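Local coordinates for particle-associated lyase (PDB 4Y9V), which is the tailspike of Acinetobacter bacteriophage AP22 and probably cleaves the capsular polysaccharide of A. baumannii as a lyase, at residues A[165-168]-A[169-172]; A[276-279]-A[280-283]. All coordinates share one frame; numbering follows the deposited sequence.

Contact 1 of 2, residues A[165-168]-A[169-172]. With 49S (2-acetamido-2-deoxy-beta-D-mannopyranuronic acid), chain B; 49T (2-acetamido-2-deoxy-alpha-D-fucopyranose), chain C; SO4 (sulfate ion), chain K.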
loop_
_atom_site.group_PDB
_atom_site.type_symbol
_atom_site.label_atom_id
_atom_site.label_comp_id
_atom_site.label_asym_id
_atom_site.label_seq_id
_atom_site.Cartn_x
_atom_site.Cartn_y
_atom_site.Cartn_z
ATOM N N TYR A 165 26.772 -14.294 -8.177
ATOM C CA TYR A 165 26.334 -14.362 -9.557
ATOM C C TYR A 165 27.188 -13.565 -10.537
ATOM O O TYR A 165 27.267 -13.937 -11.718
ATOM C CB TYR A 165 24.832 -13.964 -9.681
ATOM C CG TYR A 165 23.948 -15.129 -9.260
ATOM C CD1 TYR A 165 23.594 -15.302 -7.934
ATOM C CD2 TYR A 165 23.559 -16.075 -10.186
ATOM C CE1 TYR A 165 22.830 -16.414 -7.557
ATOM C CE2 TYR A 165 22.807 -17.173 -9.812
ATOM C CZ TYR A 165 22.450 -17.355 -8.504
ATOM O OH TYR A 165 21.727 -18.470 -8.159
ATOM N N ARG A 166 27.755 -12.422 -10.110
ATOM C CA ARG A 166 28.573 -11.600 -11.007
ATOM C C ARG A 166 29.716 -11.027 -10.183
ATOM O O ARG A 166 29.536 -10.652 -9.031
ATOM C CB ARG A 166 27.762 -10.459 -11.644
ATOM C CG ARG A 166 26.553 -10.920 -12.425
ATOM C CD ARG A 166 25.911 -9.818 -13.242
ATOM N NE ARG A 166 24.614 -10.245 -13.749
ATOM C CZ ARG A 166 23.863 -9.506 -14.538
ATOM N NH1 ARG A 166 24.298 -8.324 -14.961
ATOM N NH2 ARG A 166 22.642 -9.924 -14.873
ATOM N N ASN A 167 30.904 -10.961 -10.792
ATOM C CA ASN A 167 32.075 -10.587 -10.040
ATOM C C ASN A 167 31.966 -9.184 -9.417
ATOM O O ASN A 167 32.502 -8.943 -8.333
ATOM C CB ASN A 167 33.356 -10.707 -10.905
ATOM C CG ASN A 167 33.515 -9.612 -11.902
ATOM O OD1 ASN A 167 32.649 -9.332 -12.697
ATOM N ND2 ASN A 167 34.685 -8.979 -11.786
ATOM N N TYR A 168 31.271 -8.295 -10.113
ATOM C CA TYR A 168 31.138 -6.918 -9.670
ATOM C C TYR A 168 30.003 -6.699 -8.658
ATOM O O TYR A 168 29.805 -5.569 -8.216
ATOM C CB TYR A 168 30.992 -5.990 -10.867
ATOM C CG TYR A 168 29.858 -6.236 -11.806
ATOM C CD1 TYR A 168 28.639 -5.547 -11.660
ATOM C CD2 TYR A 168 29.965 -7.101 -12.895
ATOM C CE1 TYR A 168 27.593 -5.732 -12.542
ATOM C CE2 TYR A 168 28.918 -7.277 -13.803
ATOM C CZ TYR A 168 27.747 -6.578 -13.631
ATOM O OH TYR A 168 26.719 -6.686 -14.552
ATOM N N TYR A 169 29.344 -7.773 -8.245
ATOM C CA TYR A 169 28.376 -7.686 -7.140
ATOM C C TYR A 169 29.164 -7.741 -5.826
ATOM O O TYR A 169 29.302 -8.787 -5.188
ATOM C CB TYR A 169 27.366 -8.803 -7.224
ATOM C CG TYR A 169 26.380 -8.762 -8.355
ATOM C CD1 TYR A 169 26.177 -7.624 -9.156
ATOM C CD2 TYR A 169 25.553 -9.860 -8.616
ATOM C CE1 TYR A 169 25.203 -7.606 -10.164
ATOM C CE2 TYR A 169 24.574 -9.840 -9.562
ATOM C CZ TYR A 169 24.379 -8.724 -10.351
ATOM O OH TYR A 169 23.406 -8.645 -11.310
ATOM N N ARG A 170 29.698 -6.565 -5.452
ATOM C CA ARG A 170 30.520 -6.374 -4.278
ATOM C C ARG A 170 29.696 -5.706 -3.198
ATOM O O ARG A 170 28.766 -4.922 -3.463
ATOM C CB ARG A 170 31.778 -5.552 -4.601
ATOM C CG ARG A 170 32.558 -6.140 -5.763
ATOM C CD ARG A 170 34.004 -5.624 -5.832
ATOM N NE ARG A 170 34.627 -6.003 -7.100
ATOM C CZ ARG A 170 34.408 -5.394 -8.243
ATOM N NH1 ARG A 170 33.727 -4.256 -8.279
ATOM N NH2 ARG A 170 34.843 -5.929 -9.368
ATOM N N LYS A 171 30.004 -6.019 -1.932
ATOM C CA LYS A 171 29.208 -5.499 -0.815
ATOM C C LYS A 171 29.669 -4.082 -0.432
ATOM O O LYS A 171 30.812 -3.692 -0.623
ATOM C CB LYS A 171 29.203 -6.459 0.363
ATOM C CG LYS A 171 30.524 -6.674 1.049
ATOM C CD LYS A 171 30.385 -7.613 2.238
ATOM C CE LYS A 171 31.699 -7.864 2.950
ATOM N NZ LYS A 171 31.520 -8.836 4.043
ATOM N N GLY A 172 28.727 -3.347 0.161
ATOM C CA GLY A 172 28.975 -2.003 0.635
ATOM C C GLY A 172 27.662 -1.294 0.869
ATOM O O GLY A 172 26.598 -1.843 0.589
HETATM C C8 49S B . 23.944 -5.036 -12.562
HETATM C C7 49S B . 23.610 -4.377 -13.884
HETATM O O7 49S B . 22.739 -3.484 -13.956
HETATM N N2 49S B . 24.299 -4.808 -14.953
HETATM C C2 49S B . 24.059 -4.334 -16.301
HETATM C C3 49S B . 25.160 -3.391 -16.794
HETATM O O3 49S B . 25.273 -2.249 -15.943
HETATM C C1 49S B . 23.977 -5.518 -17.246
HETATM O O1 49S B . 23.026 -6.458 -16.837
HETATM O O5 49S B . 25.225 -6.212 -17.241
HETATM C C5 49S B . 26.264 -5.400 -17.818
HETATM C C6 49S B . 27.525 -6.235 -17.896
HETATM O O6A 49S B . 27.839 -6.944 -16.908
HETATM O O6B 49S B . 28.196 -6.143 -18.955
HETATM C C4 49S B . 26.477 -4.138 -16.981
HETATM O O4 49S B . 27.430 -3.405 -17.759
HETATM C C1 49T C . 28.131 -2.346 -17.137
HETATM C C2 49T C . 29.105 -1.803 -18.187
HETATM N N2 49T C . 28.414 -1.629 -19.474
HETATM C C7 49T C . 28.129 -0.425 -19.945
HETATM O O7 49T C . 28.312 0.621 -19.352
HETATM C C8 49T C . 27.496 -0.425 -21.340
HETATM O O5 49T C . 28.785 -2.728 -15.979
HETATM C C5 49T C . 29.837 -3.690 -16.145
HETATM C C6 49T C . 30.341 -4.075 -14.768
HETATM C C4 49T C . 30.907 -3.097 -17.058
HETATM O O4 49T C . 31.446 -1.938 -16.431
HETATM C C3 49T C . 30.273 -2.745 -18.376
HETATM O O3 49T C . 31.251 -2.060 -19.205
HETATM S S SO4 K . 19.815 -8.089 -17.582
HETATM O O1 SO4 K . 20.906 -8.342 -16.655
HETATM O O2 SO4 K . 18.546 -8.537 -16.980
HETATM O O3 SO4 K . 20.102 -8.871 -18.796
HETATM O O4 SO4 K . 19.652 -6.666 -17.965
#
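Arg166 lies over one face of the Tyr169 ring, and the aliphatic part of its side chain makes most of that contact. Arg166 CB stands 3.7 Å from the centroid of the Tyr169 ring and only 7° off its normal, a CH-pi contact; CG and CD then run out over CE2 and CZ of the same ring. With the chain extended from CG to NE, the guanidinium is carried past the rim, where Tyr169 OH lies over one of its faces. NE of Arg166 and OH of Tyr169 both find their polar partner in Glu380.

The aromatic contact is T-shaped: an edge of Tyr169 points to the face of Tyr168, with centroids 5.3 Å apart and planes at 70°. The neighbouring N-acetylfucosamine (49T) places C6 over the centre of the Tyr168 ring.

Among the polar contacts, Arg166 NH1 donates to Tyr168 OH (3.0 Å), which lies in the guanidinium plane, and to O1 of the N-acetylmannosaminuronic acid (49S), while NH2 reaches a sulfate. Tyr168 OH also accepts from N2 of 49S, at 3.1 Å, and donates to its carboxylate oxygen O6A over 2.6 Å. Three bonds grip this hydroxyl, one from Arg166 and two with the sugar, and together probably set its position.

In the backbone, Tyr169 N bonds to Arg166 O at 3.0 Å, closing a type I beta turn, and Tyr169 centres an inverse gamma turn. These overlapping turns present Arg166, Tyr168 and Tyr169 together as one wall of the glycan pocket.

Contact 2 of 2, residues A[276-279]-A[280-283]. With 49S (2-acetamido-2-deoxy-beta-D-mannopyranuronic acid), chain B; SO4 (sulfate ion), chain K.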
loop_
_atom_site.group_PDB
_atom_site.type_symbol
_atom_site.label_atom_id
_atom_site.label_comp_id
_atom_site.label_asym_id
_atom_site.label_seq_id
_atom_site.Cartn_x
_atom_site.Cartn_y
_atom_site.Cartn_z
ATOM N N LEU A 276 22.403 -4.003 -22.310
ATOM C CA LEU A 276 21.631 -3.122 -21.451
ATOM C C LEU A 276 20.256 -2.906 -22.106
ATOM O O LEU A 276 19.387 -3.754 -22.025
ATOM C CB LEU A 276 22.377 -1.840 -21.076
ATOM C CG LEU A 276 23.514 -1.976 -20.016
ATOM C CD1 LEU A 276 24.743 -2.660 -20.569
ATOM C CD2 LEU A 276 23.855 -0.603 -19.438
ATOM N N ASN A 277 20.079 -1.718 -22.730
ATOM C CA ASN A 277 18.818 -1.230 -23.283
ATOM C C ASN A 277 17.811 -0.924 -22.168
ATOM O O ASN A 277 16.806 -1.595 -21.995
ATOM C CB ASN A 277 18.121 -2.172 -24.271
ATOM C CG ASN A 277 18.976 -2.642 -25.416
ATOM O OD1 ASN A 277 19.411 -3.790 -25.400
ATOM N ND2 ASN A 277 19.173 -1.801 -26.417
ATOM N N TYR A 278 18.125 0.129 -21.402
ATOM C CA TYR A 278 17.348 0.478 -20.224
ATOM C C TYR A 278 16.732 1.862 -20.420
ATOM O O TYR A 278 17.387 2.781 -20.907
ATOM C CB TYR A 278 18.228 0.481 -18.980
ATOM C CG TYR A 278 18.958 -0.819 -18.724
ATOM C CD1 TYR A 278 18.473 -2.054 -19.114
ATOM C CD2 TYR A 278 20.159 -0.813 -18.023
ATOM C CE1 TYR A 278 19.156 -3.238 -18.810
ATOM C CE2 TYR A 278 20.817 -1.990 -17.683
ATOM C CZ TYR A 278 20.313 -3.202 -18.071
ATOM O OH TYR A 278 21.022 -4.318 -17.711
ATOM N N GLY A 279 15.467 2.035 -20.034
ATOM C CA GLY A 279 14.896 3.392 -20.075
ATOM C C GLY A 279 15.561 4.288 -19.033
ATOM O O GLY A 279 16.221 5.271 -19.368
ATOM N N ILE A 280 15.373 3.906 -17.780
ATOM C CA ILE A 280 16.112 4.426 -16.653
ATOM C C ILE A 280 16.937 3.286 -16.067
ATOM O O ILE A 280 16.405 2.204 -15.842
ATOM C CB ILE A 280 15.173 4.976 -15.541
ATOM C CG1 ILE A 280 14.294 6.081 -16.090
ATOM C CG2 ILE A 280 16.003 5.470 -14.348
ATOM C CD1 ILE A 280 13.225 6.566 -15.152
ATOM N N GLN A 281 18.222 3.551 -15.813
ATOM C CA GLN A 281 19.038 2.652 -15.014
ATOM C C GLN A 281 19.303 3.304 -13.667
ATOM O O GLN A 281 19.883 4.395 -13.602
ATOM C CB GLN A 281 20.352 2.268 -15.696
ATOM C CG GLN A 281 21.065 1.139 -14.927
ATOM C CD GLN A 281 22.354 0.678 -15.574
ATOM O OE1 GLN A 281 22.936 1.406 -16.365
ATOM N NE2 GLN A 281 22.802 -0.528 -15.217
ATOM N N ILE A 282 18.884 2.622 -12.616
ATOM C CA ILE A 282 19.237 3.003 -11.233
ATOM C C ILE A 282 20.440 2.131 -10.911
ATOM O O ILE A 282 20.309 0.924 -10.788
ATOM C CB ILE A 282 18.014 2.786 -10.317
ATOM C CG1 ILE A 282 16.851 3.671 -10.732
ATOM C CG2 ILE A 282 18.435 3.040 -8.873
ATOM C CD1 ILE A 282 15.533 3.326 -10.063
ATOM N N SER A 283 21.621 2.763 -10.894
ATOM C CA SER A 283 22.907 2.097 -10.747
ATOM C C SER A 283 23.461 2.342 -9.358
ATOM O O SER A 283 23.874 3.467 -9.052
ATOM C CB SER A 283 23.891 2.595 -11.785
ATOM O OG SER A 283 23.511 2.181 -13.076
HETATM C C8 49S B . 23.944 -5.036 -12.562
HETATM C C7 49S B . 23.610 -4.377 -13.884
HETATM O O7 49S B . 22.739 -3.484 -13.956
HETATM N N2 49S B . 24.299 -4.808 -14.953
HETATM C C2 49S B . 24.059 -4.334 -16.301
HETATM C C3 49S B . 25.160 -3.391 -16.794
HETATM O O3 49S B . 25.273 -2.249 -15.943
HETATM C C1 49S B . 23.977 -5.518 -17.246
HETATM O O1 49S B . 23.026 -6.458 -16.837
HETATM O O5 49S B . 25.225 -6.212 -17.241
HETATM C C5 49S B . 26.264 -5.400 -17.818
HETATM C C6 49S B . 27.525 -6.235 -17.896
HETATM O O6A 49S B . 27.839 -6.944 -16.908
HETATM O O6B 49S B . 28.196 -6.143 -18.955
HETATM C C4 49S B . 26.477 -4.138 -16.981
HETATM O O4 49S B . 27.430 -3.405 -17.759
HETATM S S SO4 K . 19.815 -8.089 -17.582
HETATM O O1 SO4 K . 20.906 -8.342 -16.655
HETATM O O2 SO4 K . 18.546 -8.537 -16.980
HETATM O O3 SO4 K . 20.102 -8.871 -18.796
HETATM O O4 SO4 K . 19.652 -6.666 -17.965
#
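Gln281 crosses Tyr278 at a slant, its amide end meeting the edge of the ring, and can be followed outward from its CB, which lies 3.9 Å from Tyr278 CD2. CG is anti to the backbone N (chi1 -170°), and the extended chain beyond it passes the same ring carbon. The amide carbon CD sits 3.6 Å from Tyr278 CD2, with the amide and ring planes turned 70° apart. At the tip the two branches part. OE1 approaches Leu276 CD2 at 3.8 Å, a van der Waals contact, and has its hydrogen-bond partner in Arg253 NE; that second-shell bond probably fixes which way round the amide is held. NE2 passes Tyr278 CE2 at 3.5 Å near the ring plane. Gln281 NE2 also donates to 49S O3 of the N-acetylmannosaminuronic acid at 3.1 Å, with an N-H...O angle of 158°, and weakly to O7.

The tyrosine and leucine meet the same sugar from their own positions. Tyr278 OH accepts from 49S O1 at 3.1 Å and donates to sulfate O4 at 2.7 Å, so this hydroxyl joins the two bound groups. Leu276 supplies an apolar contact, its CD1 lying 3.9 Å from 49S C3.

The chain turns a corner at Gly279 and Ile280, a break in strand 278-283, so that Tyr278 and Gln281 lie on either side of the bend. That strand runs parallel between strands 250-255 and 302-305 of the pectin lyase-like beta-helix. Tyr278 packs on Ala250 and Ala303, while Ile280 touches Leu254 of strand 250-255 and Tyr290 of strand 288-291.

How the contacts relate
Contact 1 comes first along the chain, in the loop between strands 151-156 and 172-181 of the Ig-like domain; contact 2 follows on strand 278-283 in the pectin lyase-like part of the chain. Their centres are 18 Å apart and their nearest atoms about 6 Å, so they do not touch directly. The N-acetylmannosaminuronic acid spans the interval, bonded by residues 165-168 and by both halves of contact 2; a sulfate ion, probably from the crystallisation liquor, also bonds to both Arg166 and Tyr278. Gly306 and His337 add further bonds to the sugar. The glycan is thus held between an outlying loop and a beta-helix strand, consistent with a saccharide-binding cleft formed where the two parts meet.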